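Local structure of oligogalacturonate lyase (Vibrio parahaemolyticus RIMD 2210633, 3C5M) at residues V116-G128 with K138-Q150. The protein probably cleaves oligogalacturonides, short fragments of pectin, as a manganese-binding lyase built as a seven-bladed beta-propeller. Residues are numbered along the deposited sequence; the frame is centred on the assembly and turned at random.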
loop_
_atom_site.group_PDB
_atom_site.type_symbol
_atom_site.label_atom_id
_atom_site.label_comp_id
_atom_site.label_asym_id
_atom_site.label_seq_id
_atom_site.Cartn_x
_atom_site.Cartn_y
_atom_site.Cartn_z
ATOM N N VAL A 116 10.836 13.703 -15.100
ATOM C CA VAL A 116 11.596 12.745 -14.314
ATOM C C VAL A 116 12.229 13.541 -13.167
ATOM O O VAL A 116 13.083 14.397 -13.377
ATOM C CB VAL A 116 12.643 12.032 -15.190
ATOM C CG1 VAL A 116 13.109 12.957 -16.294
ATOM C CG2 VAL A 116 13.803 11.560 -14.329
ATOM N N ILE A 117 11.775 13.275 -11.951
ATOM C CA ILE A 117 12.257 14.000 -10.793
ATOM C C ILE A 117 13.485 13.375 -10.136
ATOM O O ILE A 117 14.147 14.025 -9.331
ATOM C CB ILE A 117 11.149 14.133 -9.750
ATOM C CG1 ILE A 117 10.700 12.739 -9.345
ATOM C CG2 ILE A 117 9.967 14.903 -10.322
ATOM C CD1 ILE A 117 9.675 12.728 -8.236
ATOM N N TYR A 118 13.794 12.122 -10.460
ATOM C CA TYR A 118 14.974 11.476 -9.888
ATOM C C TYR A 118 15.322 10.189 -10.609
ATOM O O TYR A 118 14.439 9.432 -10.979
ATOM C CB TYR A 118 14.768 11.189 -8.400
ATOM C CG TYR A 118 15.808 10.264 -7.797
ATOM C CD1 TYR A 118 15.459 9.000 -7.331
ATOM C CD2 TYR A 118 17.146 10.649 -7.710
ATOM C CE1 TYR A 118 16.417 8.133 -6.791
ATOM C CE2 TYR A 118 18.115 9.796 -7.171
ATOM C CZ TYR A 118 17.738 8.532 -6.712
ATOM O OH TYR A 118 18.679 7.676 -6.172
ATOM N N THR A 119 16.608 9.938 -10.816
ATOM C CA THR A 119 17.025 8.720 -11.503
ATOM C C THR A 119 18.085 7.981 -10.695
ATOM O O THR A 119 19.225 8.421 -10.628
ATOM C CB THR A 119 17.600 9.027 -12.910
ATOM O OG1 THR A 119 16.595 9.633 -13.736
ATOM C CG2 THR A 119 18.085 7.744 -13.568
ATOM N N VAL A 120 17.710 6.853 -10.098
ATOM C CA VAL A 120 18.633 6.060 -9.286
ATOM C C VAL A 120 20.024 5.990 -9.881
ATOM O O VAL A 120 20.180 5.867 -11.091
ATOM C CB VAL A 120 18.112 4.620 -9.083
ATOM C CG1 VAL A 120 17.924 3.931 -10.425
ATOM C CG2 VAL A 120 19.074 3.841 -8.212
ATOM N N ASP A 121 21.040 6.064 -9.024
ATOM C CA ASP A 121 22.415 6.014 -9.495
ATOM C C ASP A 121 22.912 4.602 -9.771
ATOM O O ASP A 121 22.551 3.662 -9.075
ATOM C CB ASP A 121 23.340 6.690 -8.494
ATOM C CG ASP A 121 24.777 6.739 -8.984
ATOM O OD1 ASP A 121 25.479 5.699 -8.887
ATOM O OD2 ASP A 121 25.196 7.814 -9.484
ATOM N N GLU A 122 23.761 4.476 -10.788
ATOM C CA GLU A 122 24.337 3.198 -11.205
ATOM C C GLU A 122 24.893 2.326 -10.076
ATOM O O GLU A 122 25.041 1.116 -10.238
ATOM C CB GLU A 122 25.437 3.460 -12.244
ATOM C CG GLU A 122 25.031 3.147 -13.677
ATOM C CD GLU A 122 25.312 1.692 -14.058
ATOM O OE1 GLU A 122 24.923 0.777 -13.292
ATOM O OE2 GLU A 122 25.924 1.470 -15.131
ATOM N N GLU A 123 25.202 2.945 -8.942
ATOM C CA GLU A 123 25.747 2.240 -7.783
ATOM C C GLU A 123 24.670 1.556 -6.933
ATOM O O GLU A 123 24.949 0.589 -6.218
ATOM C CB GLU A 123 26.526 3.222 -6.895
ATOM C CG GLU A 123 27.867 3.684 -7.463
ATOM C CD GLU A 123 28.944 2.617 -7.350
ATOM O OE1 GLU A 123 30.064 2.845 -7.861
ATOM O OE2 GLU A 123 28.669 1.553 -6.746
ATOM N N TRP A 124 23.443 2.062 -7.009
ATOM C CA TRP A 124 22.365 1.509 -6.211
ATOM C C TRP A 124 21.204 0.899 -6.987
ATOM O O TRP A 124 21.123 0.990 -8.214
ATOM C CB TRP A 124 21.842 2.575 -5.246
ATOM C CG TRP A 124 22.921 3.201 -4.415
ATOM C CD1 TRP A 124 23.839 4.123 -4.828
ATOM C CD2 TRP A 124 23.206 2.948 -3.030
ATOM N NE1 TRP A 124 24.675 4.466 -3.785
ATOM C CE2 TRP A 124 24.308 3.761 -2.674
ATOM C CE3 TRP A 124 22.637 2.118 -2.057
ATOM C CZ2 TRP A 124 24.851 3.767 -1.392
ATOM C CZ3 TRP A 124 23.178 2.121 -0.773
ATOM C CH2 TRP A 124 24.278 2.943 -0.452
ATOM N N LYS A 125 20.309 0.256 -6.245
ATOM C CA LYS A 125 19.142 -0.399 -6.819
ATOM C C LYS A 125 17.940 0.049 -6.003
ATOM O O LYS A 125 17.966 -0.003 -4.779
ATOM C CB LYS A 125 19.309 -1.914 -6.722
ATOM C CG LYS A 125 18.420 -2.722 -7.648
ATOM C CD LYS A 125 18.887 -2.618 -9.097
ATOM C CE LYS A 125 17.968 -3.397 -10.047
ATOM N NZ LYS A 125 17.775 -4.821 -9.616
ATOM N N GLY A 126 16.895 0.509 -6.679
ATOM C CA GLY A 126 15.708 0.965 -5.975
ATOM C C GLY A 126 14.951 -0.197 -5.361
ATOM O O GLY A 126 14.792 -1.235 -5.997
ATOM N N TYR A 127 14.474 -0.022 -4.133
ATOM C CA TYR A 127 13.740 -1.071 -3.426
ATOM C C TYR A 127 12.590 -0.508 -2.580
ATOM O O TYR A 127 12.764 0.444 -1.799
ATOM C CB TYR A 127 14.707 -1.876 -2.547
ATOM C CG TYR A 127 14.030 -2.898 -1.664
ATOM C CD1 TYR A 127 13.571 -2.558 -0.389
ATOM C CD2 TYR A 127 13.824 -4.201 -2.112
ATOM C CE1 TYR A 127 12.920 -3.492 0.416
ATOM C CE2 TYR A 127 13.170 -5.142 -1.314
ATOM C CZ TYR A 127 12.722 -4.777 -0.054
ATOM O OH TYR A 127 12.048 -5.695 0.719
ATOM N N GLY A 128 11.415 -1.107 -2.731
ATOM C CA GLY A 128 10.254 -0.637 -1.998
ATOM C C GLY A 128 9.454 0.368 -2.815
ATOM O O GLY A 128 9.615 0.465 -4.035
ATOM N N LYS A 138 8.567 16.495 -0.801
ATOM C CA LYS A 138 9.674 15.580 -0.610
ATOM C C LYS A 138 9.189 14.138 -0.706
ATOM O O LYS A 138 8.050 13.817 -0.353
ATOM C CB LYS A 138 10.311 15.810 0.768
ATOM C CG LYS A 138 11.091 17.106 0.892
ATOM C CD LYS A 138 11.525 17.393 2.323
ATOM C CE LYS A 138 10.338 17.805 3.194
ATOM N NZ LYS A 138 10.755 18.151 4.591
ATOM N N LEU A 139 10.068 13.267 -1.183
ATOM C CA LEU A 139 9.759 11.844 -1.310
ATOM C C LEU A 139 10.786 11.029 -0.550
ATOM O O LEU A 139 11.964 11.330 -0.598
ATOM C CB LEU A 139 9.780 11.435 -2.780
ATOM C CG LEU A 139 8.554 11.892 -3.565
ATOM C CD1 LEU A 139 8.722 11.559 -5.032
ATOM C CD2 LEU A 139 7.335 11.219 -2.999
ATOM N N VAL A 140 10.350 9.998 0.154
ATOM C CA VAL A 140 11.281 9.163 0.895
ATOM C C VAL A 140 11.269 7.747 0.303
ATOM O O VAL A 140 10.256 7.299 -0.230
ATOM C CB VAL A 140 10.880 9.124 2.381
ATOM C CG1 VAL A 140 9.478 8.564 2.514
ATOM C CG2 VAL A 140 11.847 8.290 3.168
ATOM N N GLY A 141 12.395 7.048 0.375
ATOM C CA GLY A 141 12.460 5.693 -0.165
ATOM C C GLY A 141 13.749 4.989 0.234
ATOM O O GLY A 141 14.569 5.595 0.913
ATOM N N ILE A 142 13.935 3.718 -0.118
ATOM C CA ILE A 142 15.203 3.081 0.224
ATOM C C ILE A 142 15.861 2.473 -1.027
ATOM O O ILE A 142 15.205 2.269 -2.057
ATOM C CB ILE A 142 15.098 1.973 1.312
ATOM C CG1 ILE A 142 14.912 0.618 0.664
ATOM C CG2 ILE A 142 13.969 2.242 2.280
ATOM C CD1 ILE A 142 15.440 -0.499 1.529
ATOM N N GLU A 143 17.168 2.228 -0.954
ATOM C CA GLU A 143 17.900 1.643 -2.073
ATOM C C GLU A 143 18.932 0.691 -1.498
ATOM O O GLU A 143 19.368 0.849 -0.365
ATOM C CB GLU A 143 18.582 2.721 -2.924
ATOM C CG GLU A 143 17.675 3.897 -3.306
ATOM C CD GLU A 143 18.341 4.927 -4.247
ATOM O OE1 GLU A 143 19.434 5.448 -3.911
ATOM O OE2 GLU A 143 17.760 5.227 -5.317
ATOM N N ILE A 144 19.295 -0.308 -2.292
ATOM C CA ILE A 144 20.245 -1.341 -1.906
ATOM C C ILE A 144 21.464 -1.272 -2.808
ATOM O O ILE A 144 21.329 -1.147 -4.023
ATOM C CB ILE A 144 19.585 -2.710 -2.053
ATOM C CG1 ILE A 144 18.357 -2.759 -1.144
ATOM C CG2 ILE A 144 20.569 -3.820 -1.738
ATOM C CD1 ILE A 144 17.494 -3.980 -1.336
ATOM N N LEU A 145 22.657 -1.347 -2.232
ATOM C CA LEU A 145 23.863 -1.284 -3.050
ATOM C C LEU A 145 23.835 -2.415 -4.093
ATOM O O LEU A 145 23.758 -3.586 -3.734
ATOM C CB LEU A 145 25.089 -1.416 -2.157
ATOM C CG LEU A 145 26.289 -0.561 -2.557
ATOM C CD1 LEU A 145 27.418 -0.920 -1.626
ATOM C CD2 LEU A 145 26.695 -0.802 -4.016
ATOM N N LYS A 146 23.898 -2.066 -5.377
ATOM C CA LYS A 146 23.858 -3.064 -6.446
ATOM C C LYS A 146 24.679 -4.311 -6.200
ATOM O O LYS A 146 24.199 -5.416 -6.419
ATOM C CB LYS A 146 24.288 -2.461 -7.780
ATOM C CG LYS A 146 23.153 -1.886 -8.583
ATOM C CD LYS A 146 23.598 -1.621 -10.006
ATOM C CE LYS A 146 22.467 -1.057 -10.843
ATOM N NZ LYS A 146 22.954 -0.814 -12.222
ATOM N N ARG A 147 25.916 -4.134 -5.752
ATOM C CA ARG A 147 26.798 -5.265 -5.479
ATOM C C ARG A 147 26.201 -6.236 -4.455
ATOM O O ARG A 147 26.384 -7.449 -4.567
ATOM C CB ARG A 147 28.146 -4.762 -4.970
ATOM C CG ARG A 147 28.817 -3.753 -5.888
ATOM C CD ARG A 147 30.223 -3.414 -5.400
ATOM N NE ARG A 147 30.255 -3.240 -3.950
ATOM C CZ ARG A 147 30.547 -4.206 -3.084
ATOM N NH1 ARG A 147 30.843 -5.425 -3.521
ATOM N NH2 ARG A 147 30.527 -3.956 -1.781
ATOM N N ASP A 148 25.490 -5.694 -3.468
ATOM C CA ASP A 148 24.874 -6.500 -2.420
ATOM C C ASP A 148 23.519 -7.075 -2.818
ATOM O O ASP A 148 22.962 -7.905 -2.101
ATOM C CB ASP A 148 24.691 -5.661 -1.152
ATOM C CG ASP A 148 26.010 -5.264 -0.511
ATOM O OD1 ASP A 148 27.042 -5.213 -1.222
ATOM O OD2 ASP A 148 26.005 -4.984 0.711
ATOM N N TRP A 149 22.990 -6.643 -3.956
ATOM C CA TRP A 149 21.684 -7.103 -4.399
ATOM C C TRP A 149 21.669 -8.558 -4.843
ATOM O O TRP A 149 22.605 -9.034 -5.476
ATOM C CB TRP A 149 21.178 -6.224 -5.541
ATOM C CG TRP A 149 19.729 -6.460 -5.852
ATOM C CD1 TRP A 149 18.653 -6.031 -5.125
ATOM C CD2 TRP A 149 19.194 -7.235 -6.935
ATOM N NE1 TRP A 149 17.483 -6.492 -5.684
ATOM C CE2 TRP A 149 17.787 -7.235 -6.795
ATOM C CE3 TRP A 149 19.767 -7.933 -8.008
ATOM C CZ2 TRP A 149 16.945 -7.904 -7.690
ATOM C CZ3 TRP A 149 18.928 -8.599 -8.897
ATOM C CH2 TRP A 149 17.535 -8.580 -8.730
ATOM N N GLN A 150 20.594 -9.260 -4.502
ATOM C CA GLN A 150 20.425 -10.658 -4.879
ATOM C C GLN A 150 18.964 -10.896 -5.242
ATOM O O GLN A 150 18.058 -10.477 -4.526
ATOM C CB GLN A 150 20.809 -11.589 -3.729
ATOM C CG GLN A 150 22.254 -11.496 -3.275
ATOM C CD GLN A 150 22.610 -12.576 -2.262
ATOM O OE1 GLN A 150 21.970 -12.702 -1.213
ATOM N NE2 GLN A 150 23.637 -13.361 -2.571
#
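Lys125 lays its ammonium over one face of the Trp149 indole, NZ standing 3.6 Å from the centroid of the six-membered ring and 8° off its normal, a cation-pi contact beside an antiparallel hairpin of a beta-propeller blade. With CG anti to the backbone N (chi1 -161°), the chain starts over the five-membered ring in a CH-pi contact; bends at chi2 and chi4 then bring NZ over the six-membered ring. The electron-rich indole thus takes both the cation and the aliphatic chain. Leu145 CB lies over a face of the Trp124 indole, offset toward the rim, and Arg169 makes a cation-pi contact with the same side chain. At the edge of the Tyr118 ring, near its plane, sits a carboxylate oxygen of Glu143.

In the hairpin 124-127, from the edge strand that begins the blade, pairs with 138-145. Lys125 and Ile144 form a hydrogen-bonded pair; beyond it, Lys146 N donates to Glu123 O (3.0 Å). On the face of Lys125 and Ile144, the methyl ends of Ile142 and Ile144 give the Tyr127 ring an apolar surface, met obliquely, while Trp189, just before the first strand of the next blade, meets the tyrosine edge-to-face.

Residues 116-119 belong to the preceding blade, and Ile117 CD1 touches Leu139 CD1 at 3.5 Å, two apolar branches crossing at about a right angle where the blades meet. Tyr118 is long enough to carry its hydroxyl to buried Glu143, whose OE1 is salt-bridged to Arg169; that pairing probably favours the carboxylate's ionised form. On the exposed side, the extended Lys146 chain passes Trp124 O and reaches Glu122 in a salt bridge, NZ to OE1 2.7 Å. Between the two blades, Tyr118 OH donates to Glu143 OE2 on its syn side, at 2.8 Å and 20° out of the carboxylate plane.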